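Local coordinates for protein ochratoxinase (Aspergillus niger, PDB 4C65) that hydrolyses ochratoxin A to ochratoxin alpha and L-phenylalanine as a zinc-dependent carboxypeptidase, releasing C-terminal amino acids, aromatic ones in particular, at residues Thr287-Glu292 with Leu333-Ala338; Cys68-Gly73 with Thr110-Leu115; Ala5-Ile10 with Arg50-Thr55; Ile9-Leu14 with Asn25-Ile30; Ala142-Ala147 with Lys204-Gly209. All blocks are in the same frame, centred on the assembly; numbering follows the deposited sequence. Where two conformers were deposited one is given.

Contact 1 of 5, residues Thr287-Glu292 with Leu333-Ala338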
# COMPACT_ATOMS: atom_id res chain seq x y z
N THR A 287 -38.91 14.13 -10.66
CA THR A 287 -37.84 14.82 -11.42
C THR A 287 -38.14 14.87 -12.91
O THR A 287 -37.34 14.44 -13.74
CB THR A 287 -36.43 14.24 -11.16
OG1 THR A 287 -36.31 12.94 -11.72
CG2 THR A 287 -36.14 14.14 -9.67
N ARG A 288 -39.29 15.42 -13.26
CA ARG A 288 -39.73 15.47 -14.65
C ARG A 288 -38.84 16.37 -15.47
O ARG A 288 -38.72 16.18 -16.67
CB ARG A 288 -41.21 15.90 -14.75
CG ARG A 288 -41.79 15.92 -16.16
CD ARG A 288 -41.81 14.55 -16.82
NE ARG A 288 -42.19 14.64 -18.22
CZ ARG A 288 -42.36 13.58 -19.03
NH1 ARG A 288 -42.16 12.34 -18.58
NH2 ARG A 288 -42.72 13.76 -20.28
N SER A 289 -38.20 17.35 -14.82
CA SER A 289 -37.29 18.27 -15.52
C SER A 289 -36.22 17.53 -16.32
O SER A 289 -35.93 17.88 -17.46
CB SER A 289 -36.60 19.22 -14.55
OG SER A 289 -37.48 20.24 -14.12
N VAL A 290 -35.63 16.52 -15.72
CA VAL A 290 -34.57 15.80 -16.35
C VAL A 290 -35.03 15.07 -17.61
O VAL A 290 -34.31 15.02 -18.62
CB VAL A 290 -33.93 14.89 -15.27
CG1 VAL A 290 -34.10 13.40 -15.51
CG2 VAL A 290 -32.48 15.26 -15.03
N ILE A 291 -36.23 14.52 -17.57
CA ILE A 291 -36.84 13.91 -18.76
C ILE A 291 -37.09 14.96 -19.84
O ILE A 291 -36.86 14.70 -21.02
CB ILE A 291 -38.15 13.17 -18.44
CG1 ILE A 291 -37.89 11.75 -17.95
CG2 ILE A 291 -38.92 12.83 -19.71
CD1 ILE A 291 -37.45 11.42 -16.56
N GLU A 292 -37.58 16.12 -19.42
CA GLU A 292 -37.96 17.16 -20.36
C GLU A 292 -36.75 17.73 -21.06
O GLU A 292 -36.83 18.13 -22.21
CB GLU A 292 -38.74 18.27 -19.65
CG GLU A 292 -40.14 17.87 -19.18
CD GLU A 292 -41.09 17.53 -20.33
OE1 GLU A 292 -40.88 18.02 -21.45
OE2 GLU A 292 -42.03 16.75 -20.10
N LEU A 333 -41.54 17.70 -4.98
CA LEU A 333 -40.91 18.12 -6.22
C LEU A 333 -39.39 18.12 -6.11
O LEU A 333 -38.82 18.55 -5.10
CB LEU A 333 -41.37 19.53 -6.65
CG LEU A 333 -42.85 19.67 -6.96
CD1 LEU A 333 -43.13 21.00 -7.61
CD2 LEU A 333 -43.36 18.55 -7.86
N GLY A 334 -38.75 17.63 -7.17
CA GLY A 334 -37.31 17.62 -7.30
C GLY A 334 -36.98 17.79 -8.75
O GLY A 334 -37.72 17.35 -9.61
N THR A 335 -35.83 18.40 -9.01
CA THR A 335 -35.45 18.80 -10.37
C THR A 335 -34.33 17.95 -10.96
O THR A 335 -34.26 17.73 -12.18
CB THR A 335 -35.04 20.28 -10.35
OG1 THR A 335 -36.11 21.04 -9.78
CG2 THR A 335 -34.78 20.80 -11.75
N ASP A 336 -33.45 17.46 -10.09
CA ASP A 336 -32.22 16.77 -10.47
C ASP A 336 -31.29 17.73 -11.19
O ASP A 336 -30.98 17.57 -12.36
CB ASP A 336 -32.51 15.53 -11.30
CG ASP A 336 -31.36 14.52 -11.29
OD1 ASP A 336 -30.22 14.86 -10.92
OD2 ASP A 336 -31.61 13.37 -11.66
N THR A 337 -30.83 18.73 -10.46
CA THR A 337 -29.97 19.76 -11.03
C THR A 337 -29.00 20.31 -9.97
O THR A 337 -29.10 20.00 -8.79
CB THR A 337 -30.86 20.89 -11.60
OG1 THR A 337 -30.08 21.77 -12.40
CG2 THR A 337 -31.52 21.67 -10.48
N ALA A 338 -28.05 21.12 -10.42
CA ALA A 338 -27.12 21.80 -9.52
C ALA A 338 -27.83 22.93 -8.80
O ALA A 338 -28.78 23.51 -9.31
CB ALA A 338 -25.94 22.37 -10.33
O HOH W 1 -40.43 16.32 -8.97
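T287, just ahead of helix 288-297, runs close beside the loop that leaves strand 331-332, its CA 4.8 Å from the CA of T335 and its CA-H directed at G334 O (T287 CA to G334 O 3.1 Å). A water joins the two backbones, accepting from G334 N at 2.8 Å and more distantly from T287 N. T287 lays its methyl against the G334 carbonyl, CG2 3.6 Å from G334 O. With chi1 at 70°, OG1 stands between the backbone N and the carbonyl carbon and hydrogen-bonds to H265, a ligand of the second zinc ion. V290 sends one branch to the base of the aspartate: V290 CG2 is 3.7 Å from D336 CB, and the two side chains meet at a slant. S289 touches T335 by OG to CG2 (3.6 Å), while their hydroxyls are held from outside, S289 by E346 and T335 by D67. D336 OD1 makes a weak hydrogen bond to H71. T287 and V290 thus back the CB of an active-site residue whose carboxylate lies among metal-binding histidines. An aspartate placed just after the last barrel strand is a hallmark of the metal-dependent amidohydrolase TIM barrel.

Contact 2 of 5, residues Cys68-Gly73 with Thr110-Leu115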
# COMPACT_ATOMS: atom_id res chain seq x y z
N CYS A 68 -36.30 18.70 -3.71
CA CYS A 68 -35.94 17.46 -3.07
C CYS A 68 -34.99 16.59 -3.87
O CYS A 68 -34.73 15.45 -3.49
CB CYS A 68 -37.19 16.69 -2.74
SG CYS A 68 -38.28 17.59 -1.61
N HIS A 69 -34.48 17.10 -4.98
CA HIS A 69 -33.51 16.37 -5.76
C HIS A 69 -32.43 17.26 -6.37
O HIS A 69 -32.46 17.56 -7.55
CB HIS A 69 -34.18 15.54 -6.86
CG HIS A 69 -33.31 14.43 -7.36
ND1 HIS A 69 -33.75 13.14 -7.46
CD2 HIS A 69 -32.00 14.41 -7.72
CE1 HIS A 69 -32.76 12.37 -7.89
NE2 HIS A 69 -31.69 13.11 -8.05
N MET A 70 -31.47 17.67 -5.55
CA MET A 70 -30.36 18.49 -5.99
C MET A 70 -29.09 17.67 -5.93
O MET A 70 -29.05 16.65 -5.27
CB MET A 70 -30.24 19.72 -5.10
CG MET A 70 -31.49 20.61 -5.05
SD MET A 70 -32.04 21.15 -6.66
CE MET A 70 -30.70 22.28 -7.05
N HIS A 71 -28.06 18.08 -6.65
CA HIS A 71 -26.77 17.46 -6.52
C HIS A 71 -25.68 18.52 -6.41
O HIS A 71 -25.53 19.36 -7.28
CB HIS A 71 -26.48 16.43 -7.62
CG HIS A 71 -26.65 16.95 -9.02
ND1 HIS A 71 -27.65 16.51 -9.86
CD2 HIS A 71 -25.93 17.85 -9.74
CE1 HIS A 71 -27.55 17.12 -11.03
NE2 HIS A 71 -26.52 17.95 -10.98
N PHE A 72 -24.96 18.49 -5.30
CA PHE A 72 -23.99 19.48 -4.98
C PHE A 72 -22.66 19.07 -5.58
O PHE A 72 -21.73 18.67 -4.88
CB PHE A 72 -23.88 19.65 -3.46
CG PHE A 72 -24.89 20.61 -2.88
CD1 PHE A 72 -26.25 20.39 -3.03
CD2 PHE A 72 -24.48 21.72 -2.16
CE1 PHE A 72 -27.18 21.28 -2.49
CE2 PHE A 72 -25.39 22.59 -1.63
CZ PHE A 72 -26.75 22.37 -1.78
N GLY A 73 -22.57 19.21 -6.89
CA GLY A 73 -21.40 18.74 -7.64
C GLY A 73 -20.34 19.79 -7.84
O GLY A 73 -19.17 19.55 -7.55
N THR A 110 -35.59 27.83 0.14
CA THR A 110 -35.01 27.87 1.47
C THR A 110 -34.58 26.49 2.00
O THR A 110 -33.97 26.39 3.06
CB THR A 110 -35.96 28.56 2.45
OG1 THR A 110 -37.20 27.87 2.50
CG2 THR A 110 -36.21 29.99 2.02
N SER A 111 -34.91 25.43 1.27
CA SER A 111 -34.43 24.10 1.58
C SER A 111 -34.13 23.32 0.31
O SER A 111 -34.87 23.39 -0.67
CB SER A 111 -35.45 23.31 2.44
OG SER A 111 -35.52 23.81 3.79
N TYR A 112 -33.03 22.57 0.36
CA TYR A 112 -32.60 21.69 -0.68
C TYR A 112 -32.27 20.31 -0.08
O TYR A 112 -31.65 20.22 0.95
CB TYR A 112 -31.30 22.22 -1.27
CG TYR A 112 -31.37 23.17 -2.46
CD1 TYR A 112 -32.55 23.43 -3.15
CD2 TYR A 112 -30.18 23.74 -2.95
CE1 TYR A 112 -32.54 24.27 -4.26
CE2 TYR A 112 -30.18 24.55 -4.06
CZ TYR A 112 -31.35 24.83 -4.70
OH TYR A 112 -31.31 25.63 -5.80
N ARG A 113 -32.70 19.24 -0.76
CA ARG A 113 -32.20 17.91 -0.48
C ARG A 113 -31.17 17.53 -1.54
O ARG A 113 -31.52 17.30 -2.71
CB ARG A 113 -33.33 16.88 -0.41
CG ARG A 113 -32.89 15.54 0.18
CD ARG A 113 -34.02 14.53 0.26
NE ARG A 113 -34.54 14.20 -1.06
CZ ARG A 113 -35.27 13.13 -1.36
NH1 ARG A 113 -35.58 12.23 -0.43
NH2 ARG A 113 -35.70 12.94 -2.60
N ASP A 114 -29.91 17.53 -1.12
CA ASP A 114 -28.77 17.12 -1.93
C ASP A 114 -28.69 15.60 -1.91
O ASP A 114 -28.64 14.99 -0.84
CB ASP A 114 -27.50 17.71 -1.32
CG ASP A 114 -26.25 17.18 -1.94
OD1 ASP A 114 -26.22 16.93 -3.16
OD2 ASP A 114 -25.25 17.08 -1.21
N LEU A 115 -28.64 14.98 -3.09
CA LEU A 115 -28.64 13.52 -3.19
C LEU A 115 -27.36 12.93 -3.79
O LEU A 115 -27.23 11.71 -3.94
CB LEU A 115 -29.85 13.08 -3.99
CG LEU A 115 -31.19 13.32 -3.30
CD1 LEU A 115 -32.31 12.84 -4.21
CD2 LEU A 115 -31.25 12.60 -1.95
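R113 takes C68 O side-on with two nitrogens, R113 NE to C68 O at 2.7 Å and R113 NH2 to C68 O at 2.8 Å; the oxygen lies in the guanidinium plane, at its edge. This is where barrel strand 109-114 meets the His-X-His segment H69-M70-H71, the amidohydrolase signature whose two histidines bind the first zinc ion. M70 bridges D114 in parallel fashion: M70 N donates to R113 O at 2.9 Å and L115 N to M70 O at 2.8 Å. Two residues on, F72 N reaches D114 OD1 at 2.9 Å from above the carboxylate plane (48° out of it), an oxygen that also serves A116 N, while D114 OD2 is taken by S138. R113 NH2 has a salt bridge to E264, which also bonds H69 ND1, so a second-shell glutamate links the arginine to the zinc-binding ring. Over one face of that ring, close to its centre, sits L115 CD1, 3.6 Å from the H69 ring centroid. M70 curls over a face of Y112: the bends at chi2 (-55°) and chi3 bring CG, SD and CE in turn above the ring, SD making a Met-aromatic contact at 4.2 Å from the Y112 centroid. The Y112 hydroxyl is bonded by G340 N. F72, whose ring packs on helix 90-106, meets the D114 carboxylate obliquely, and its tip arrives near the plane of the tyrosine ring, at the edge, with F72 CZ 3.9 Å from Y112 CD2.

Contact 3 of 5, residues Ala5-Ile10 with Arg50-Thr55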
# COMPACT_ATOMS: atom_id res chain seq x y z
N ALA A 5 -37.38 39.14 22.26
CA ALA A 5 -37.66 38.43 21.01
C ALA A 5 -37.79 39.40 19.86
O ALA A 5 -38.32 40.49 20.03
CB ALA A 5 -38.94 37.65 21.15
N LYS A 6 -37.28 39.01 18.71
CA LYS A 6 -37.39 39.83 17.52
C LYS A 6 -38.65 39.47 16.75
O LYS A 6 -38.82 38.36 16.27
CB LYS A 6 -36.14 39.68 16.65
CG LYS A 6 -36.12 40.65 15.49
CD LYS A 6 -34.77 40.71 14.79
CE LYS A 6 -34.92 41.38 13.41
NZ LYS A 6 -34.00 40.89 12.34
N VAL A 7 -39.53 40.44 16.62
CA VAL A 7 -40.85 40.22 16.07
C VAL A 7 -41.03 40.97 14.75
O VAL A 7 -40.74 42.16 14.67
CB VAL A 7 -41.91 40.65 17.10
CG1 VAL A 7 -43.32 40.59 16.51
CG2 VAL A 7 -41.80 39.78 18.33
N THR A 8 -41.54 40.27 13.74
CA THR A 8 -41.84 40.85 12.43
C THR A 8 -43.28 40.53 12.03
O THR A 8 -43.71 39.38 12.12
CB THR A 8 -40.91 40.30 11.35
OG1 THR A 8 -39.55 40.45 11.76
CG2 THR A 8 -41.12 41.02 10.03
N ILE A 9 -44.03 41.55 11.62
CA ILE A 9 -45.38 41.35 11.11
C ILE A 9 -45.37 41.53 9.61
O ILE A 9 -44.86 42.52 9.11
CB ILE A 9 -46.41 42.32 11.72
CG1 ILE A 9 -46.34 42.23 13.25
CG2 ILE A 9 -47.81 41.96 11.25
CD1 ILE A 9 -47.32 43.11 13.98
N ILE A 10 -45.90 40.53 8.91
CA ILE A 10 -46.03 40.59 7.47
C ILE A 10 -47.50 40.51 7.09
O ILE A 10 -48.17 39.53 7.42
CB ILE A 10 -45.30 39.42 6.79
CG1 ILE A 10 -43.85 39.36 7.23
CG2 ILE A 10 -45.41 39.53 5.27
CD1 ILE A 10 -43.23 37.99 7.05
N ARG A 50 -47.76 45.53 19.46
CA ARG A 50 -46.95 46.33 20.38
C ARG A 50 -45.44 46.13 20.21
O ARG A 50 -44.68 47.10 20.18
CB ARG A 50 -47.30 45.96 21.83
CG ARG A 50 -48.42 46.78 22.38
CD ARG A 50 -48.96 45.98 23.53
NE ARG A 50 -50.41 46.07 23.63
CZ ARG A 50 -51.22 45.07 23.99
NH1 ARG A 50 -50.77 43.86 24.29
NH2 ARG A 50 -52.52 45.31 24.06
N SER A 51 -45.03 44.87 20.10
CA SER A 51 -43.62 44.51 20.20
C SER A 51 -42.88 44.45 18.86
O SER A 51 -41.67 44.29 18.85
CB SER A 51 -43.49 43.18 20.93
OG SER A 51 -43.99 42.10 20.14
N THR A 52 -43.59 44.60 17.74
CA THR A 52 -42.95 44.42 16.42
C THR A 52 -41.82 45.43 16.11
O THR A 52 -41.98 46.63 16.22
CB THR A 52 -43.99 44.36 15.27
OG1 THR A 52 -43.33 44.03 14.04
CG2 THR A 52 -44.74 45.69 15.10
N GLN A 53 -40.68 44.89 15.71
CA GLN A 53 -39.52 45.65 15.27
C GLN A 53 -39.74 46.22 13.86
O GLN A 53 -39.26 47.29 13.54
CB GLN A 53 -38.26 44.73 15.20
CG GLN A 53 -37.36 44.66 16.42
CD GLN A 53 -38.07 44.16 17.67
OE1 GLN A 53 -38.85 43.21 17.65
NE2 GLN A 53 -37.77 44.80 18.79
N SER A 54 -40.40 45.46 12.99
CA SER A 54 -40.66 45.90 11.63
C SER A 54 -41.88 45.21 11.03
O SER A 54 -42.27 44.11 11.43
CB SER A 54 -39.46 45.65 10.73
OG SER A 54 -39.34 44.29 10.42
N THR A 55 -42.48 45.90 10.07
CA THR A 55 -43.66 45.45 9.40
C THR A 55 -43.44 45.45 7.88
O THR A 55 -42.75 46.33 7.36
CB THR A 55 -44.72 46.55 9.72
OG1 THR A 55 -44.86 46.68 11.13
CG2 THR A 55 -46.06 46.28 9.07
O HOH W 2 -38.41 42.47 12.96
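Q53 bends at chi2 (60°), and this folds its amide back over V7, where OE1 accepts from V7 N at 3.0 Å in an almost straight bond (175°). Q53 N donates to V7 O at 2.9 Å, so a single residue serves both polar backbone atoms of V7. T52 turns OG1 anti to its backbone N (chi1 -173°), which sets the side chain crosswise to I9: T52 CB lies 3.8 Å from I9 CD1, and OG1 is 3.6 Å from I9 CG1. Regular parallel pairing then begins, T8 beside S54 and I9 beside T55, with I9 N donating to S54 O at 3.1 Å. V7 packs its branches on the end of helix 46-51, CG2 3.7 Å from S51 OG, a hydroxyl bonded to K47 O. On the T8 side a water donates to V7 O and joins the hydroxyls of T8 and S54. The contact fastens strand 7-15 to the turn between helix 46-51 and strand 54-58, away from the zinc site. Chemically, a side-chain amide takes the place of a main-chain carbonyl where the 52-53 turn has not yet become strand 54-58, so V7 N has a partner ahead of the parallel pairing.

Contact 4 of 5, residues Ile9-Leu14 with Asn25-Ile30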
# COMPACT_ATOMS: atom_id res chain seq x y z
N ILE A 9 -44.03 41.55 11.62
CA ILE A 9 -45.38 41.35 11.11
C ILE A 9 -45.37 41.53 9.61
O ILE A 9 -44.86 42.52 9.11
CB ILE A 9 -46.41 42.32 11.72
CG1 ILE A 9 -46.34 42.23 13.25
CG2 ILE A 9 -47.81 41.96 11.25
CD1 ILE A 9 -47.32 43.11 13.98
N ILE A 10 -45.90 40.53 8.91
CA ILE A 10 -46.03 40.59 7.47
C ILE A 10 -47.50 40.51 7.09
O ILE A 10 -48.17 39.53 7.42
CB ILE A 10 -45.30 39.42 6.79
CG1 ILE A 10 -43.85 39.36 7.23
CG2 ILE A 10 -45.41 39.53 5.27
CD1 ILE A 10 -43.23 37.99 7.05
N TYR A 11 -48.01 41.55 6.44
CA TYR A 11 -49.38 41.58 5.96
C TYR A 11 -49.39 41.12 4.53
O TYR A 11 -48.58 41.58 3.72
CB TYR A 11 -49.93 42.99 6.03
CG TYR A 11 -50.07 43.53 7.44
CD1 TYR A 11 -51.22 43.33 8.16
CD2 TYR A 11 -49.03 44.20 8.04
CE1 TYR A 11 -51.36 43.82 9.46
CE2 TYR A 11 -49.15 44.70 9.34
CZ TYR A 11 -50.32 44.52 10.03
OH TYR A 11 -50.46 45.01 11.29
N ALA A 12 -50.32 40.23 4.21
CA ALA A 12 -50.37 39.64 2.87
C ALA A 12 -51.73 39.76 2.23
O ALA A 12 -52.72 39.32 2.81
CB ALA A 12 -49.93 38.18 2.93
N GLY A 13 -51.78 40.29 1.01
CA GLY A 13 -53.00 40.30 0.22
C GLY A 13 -53.56 38.89 0.05
O GLY A 13 -54.76 38.65 0.20
N LEU A 14 -52.67 37.94 -0.23
CA LEU A 14 -53.00 36.53 -0.32
C LEU A 14 -51.94 35.72 0.42
O LEU A 14 -50.74 35.89 0.19
CB LEU A 14 -53.05 36.11 -1.78
CG LEU A 14 -53.42 34.66 -2.08
CD1 LEU A 14 -54.90 34.42 -1.81
CD2 LEU A 14 -53.07 34.32 -3.52
N ASN A 25 -56.17 38.76 2.70
CA ASN A 25 -55.93 39.81 3.71
C ASN A 25 -55.51 39.25 5.04
O ASN A 25 -56.18 39.43 6.06
CB ASN A 25 -57.17 40.70 3.87
CG ASN A 25 -57.57 41.36 2.58
OD1 ASN A 25 -56.77 42.04 1.94
ND2 ASN A 25 -58.80 41.13 2.16
N ALA A 26 -54.40 38.55 5.00
CA ALA A 26 -53.92 37.81 6.12
C ALA A 26 -52.70 38.48 6.70
O ALA A 26 -52.23 39.50 6.18
CB ALA A 26 -53.59 36.40 5.68
N ALA A 27 -52.21 37.90 7.79
CA ALA A 27 -50.99 38.35 8.40
C ALA A 27 -50.24 37.18 8.97
O ALA A 27 -50.84 36.18 9.38
CB ALA A 27 -51.28 39.37 9.48
N LEU A 28 -48.93 37.32 9.01
CA LEU A 28 -48.06 36.35 9.62
C LEU A 28 -47.11 37.06 10.56
O LEU A 28 -46.54 38.10 10.21
CB LEU A 28 -47.28 35.60 8.54
CG LEU A 28 -46.35 34.49 9.03
CD1 LEU A 28 -46.34 33.32 8.06
CD2 LEU A 28 -44.93 35.03 9.24
N VAL A 29 -46.92 36.50 11.75
CA VAL A 29 -45.97 37.05 12.68
C VAL A 29 -44.78 36.10 12.83
O VAL A 29 -44.95 34.89 13.03
CB VAL A 29 -46.59 37.28 14.05
CG1 VAL A 29 -45.56 37.82 15.02
CG2 VAL A 29 -47.77 38.24 13.94
N ILE A 30 -43.57 36.66 12.72
CA ILE A 30 -42.35 35.92 13.01
C ILE A 30 -41.83 36.38 14.36
O ILE A 30 -41.65 37.57 14.59
CB ILE A 30 -41.25 36.18 11.95
CG1 ILE A 30 -41.74 35.76 10.56
CG2 ILE A 30 -39.98 35.42 12.32
CD1 ILE A 30 -40.75 36.05 9.43
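The Y11 ring meets A27 at a slant, Y11 CD1 4.2 Å from A27 CB, with A26 O also oblique to it; a cation-pi contact with R57 of strand 54-58 adds to its surroundings. Y11 and A27 form a non-hydrogen-bonded pair, as do I9 and V29, and these four side chains share one side of the hairpin, where I9 CG1 comes to 4.3 Å from V29 CG2. I10 and L28 are a hydrogen-bonded pair closed by two bonds, I10 N to L28 O and L28 N to I10 O, both 2.8 Å. A12 and A26 repeat the pattern: A12 N donates to A26 O at 2.8 Å, and A26 N returns a bond to A12 O. Beyond the regular pairs, N25 N still finds G13 O at 2.9 Å, although both strands turn a corner there. The side that carries I10, A12, A26 and L28 is aliphatic. I10 extends its chain beside L28, pointing the same way, so that CD1 lies 4.1 Å from L28 CD2, and the same I10 CD1 crosses to I30 CD1 at 3.9 Å. Strands 9-12 and 26-30 run antiparallel, 160° between their directions. Around this hairpin, strand 34-38 packs on L28 and V29, L61 of strand 60-67 covers I10, A12 and L28, and helix 46-51 lies against I9, Y11 and V29 from the other side.

Contact 5 of 5, residues Ala142-Ala147 with Lys204-Gly209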
# COMPACT_ATOMS: atom_id res chain seq x y z
N ALA A 142 -23.88 9.44 -3.00
CA ALA A 142 -24.86 8.45 -3.45
C ALA A 142 -24.16 7.11 -3.34
O ALA A 142 -22.98 7.00 -3.70
CB ALA A 142 -25.27 8.72 -4.89
N LEU A 143 -24.87 6.11 -2.83
CA LEU A 143 -24.33 4.78 -2.74
C LEU A 143 -24.67 3.95 -3.98
O LEU A 143 -25.81 3.91 -4.41
CB LEU A 143 -24.84 4.06 -1.50
CG LEU A 143 -24.75 4.71 -0.13
CD1 LEU A 143 -24.96 3.66 0.95
CD2 LEU A 143 -23.42 5.40 0.09
N SER A 144 -23.67 3.26 -4.51
CA SER A 144 -23.82 2.44 -5.70
C SER A 144 -23.01 1.17 -5.59
O SER A 144 -21.98 1.13 -4.92
CB SER A 144 -23.35 3.22 -6.91
OG SER A 144 -23.49 2.49 -8.10
N GLN A 145 -23.49 0.12 -6.22
CA GLN A 145 -22.69 -1.07 -6.41
C GLN A 145 -21.65 -0.79 -7.49
O GLN A 145 -21.82 0.11 -8.29
CB GLN A 145 -23.57 -2.27 -6.81
CG GLN A 145 -24.41 -2.03 -8.05
CD GLN A 145 -24.87 -3.29 -8.67
OE1 GLN A 145 -25.93 -3.81 -8.33
NE2 GLN A 145 -24.08 -3.82 -9.59
N THR A 146 -20.59 -1.60 -7.51
CA THR A 146 -19.72 -1.69 -8.66
C THR A 146 -20.57 -2.00 -9.88
O THR A 146 -21.48 -2.82 -9.83
CB THR A 146 -18.65 -2.78 -8.47
OG1 THR A 146 -17.75 -2.37 -7.45
CG2 THR A 146 -17.87 -3.03 -9.74
N ALA A 147 -20.29 -1.29 -10.97
CA ALA A 147 -21.12 -1.40 -12.21
C ALA A 147 -22.55 -0.90 -12.03
O ALA A 147 -23.45 -1.24 -12.78
CB ALA A 147 -21.12 -2.84 -12.74
N LYS A 204 -28.94 8.13 0.16
CA LYS A 204 -29.34 7.88 -1.23
C LYS A 204 -28.68 6.64 -1.79
O LYS A 204 -27.47 6.51 -1.73
CB LYS A 204 -28.98 9.11 -2.09
CG LYS A 204 -28.85 8.89 -3.58
CD LYS A 204 -30.13 9.03 -4.36
CE LYS A 204 -29.59 9.10 -5.83
NZ LYS A 204 -28.64 10.20 -6.29
N VAL A 205 -29.48 5.76 -2.41
CA VAL A 205 -28.97 4.57 -3.11
C VAL A 205 -29.35 4.58 -4.58
O VAL A 205 -30.36 5.18 -4.96
CB VAL A 205 -29.49 3.24 -2.54
CG1 VAL A 205 -29.05 3.09 -1.12
CG2 VAL A 205 -31.00 3.14 -2.62
N MET A 206 -28.52 3.92 -5.40
CA MET A 206 -28.85 3.65 -6.78
C MET A 206 -29.45 2.25 -6.75
O MET A 206 -28.78 1.28 -6.44
CB MET A 206 -27.60 3.70 -7.64
CG MET A 206 -26.84 5.02 -7.57
SD MET A 206 -27.83 6.47 -8.01
CE MET A 206 -26.52 7.65 -8.40
N ALA A 207 -30.74 2.17 -7.04
CA ALA A 207 -31.47 0.94 -6.96
C ALA A 207 -31.89 0.47 -8.34
O ALA A 207 -32.62 -0.51 -8.47
CB ALA A 207 -32.67 1.11 -6.06
N SER A 208 -31.43 1.17 -9.37
CA SER A 208 -31.57 0.69 -10.74
C SER A 208 -30.59 1.40 -11.65
O SER A 208 -29.89 2.32 -11.22
CB SER A 208 -33.02 0.83 -11.24
OG SER A 208 -33.29 2.16 -11.58
N GLY A 209 -30.56 1.00 -12.90
CA GLY A 209 -29.71 1.63 -13.88
C GLY A 209 -30.08 3.07 -14.16
O GLY A 209 -31.11 3.56 -13.73
O HOH W 3 -26.12 0.66 -7.26
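L143 uses both of its backbone polar atoms on the neighbouring strand: its N donates to K204 O at 2.9 Å (174°), and its O accepts from M206 N at 2.9 Å. V205 is bridged with L143 between these bonds and turns its own backbone to S243 of strand 242-246. Where the chains diverge, a water takes over, accepting from Q145 N at 2.9 Å and donating to M206 O. Local bonds and neighbouring loops share the remaining work. S144 points OG opposite the backbone N across the CA-CB bond (chi1 -179°), which brings it to Q145 O, an acceptor 2.9 Å away, and the same hydroxyl is met by G150 N. Q145 NE2 donates to T146 O at 2.8 Å, nearly in the amide plane, and its OE1 is taken by F223 N. Packing is light: A142 CB lies 3.9 Å from M206 CE, and M206, bent at chi2 (-57°), draws CG across L143 O and against S144 CB. L143 turns its isobutyl group to helix 185-198, while Q145, T146 and A147 touch arginines of a neighbouring subunit. K204, deposited in two conformers, is an active-site residue that binds both zinc ions; in the conformer given, NZ bonds L115 O. A lysine on a barrel strand, spanning two metals, is characteristic of many binuclear amidohydrolases, in which it is commonly carboxylated.

How the contacts relate
Contacts 3 and 4 start from the same strand, 7-15, and share I9 and I10: strand 54-58 pairs with it in parallel and strand 26-31 antiparallel, and the centres of the two contacts are about 12 Å apart. They probably belong to the smaller beta-sandwich domain. Along the chain contact 2 follows, then contact 5, then contact 1, all within the amidohydrolase barrel. Contact 2 is the hub. It touches contact 1 through D336 N to H69 O (2.7 Å) and contact 5 where L115 O packs on A142 CB (3.7 Å), so distant segments converge on the two-zinc site. Contacts 3 and 5 lie on opposite sides of the chain's centre, their centres about 48 Å apart, yet contacts 2, 3 and 4 reach one branched, mixed sheet that runs from the small domain to the barrel.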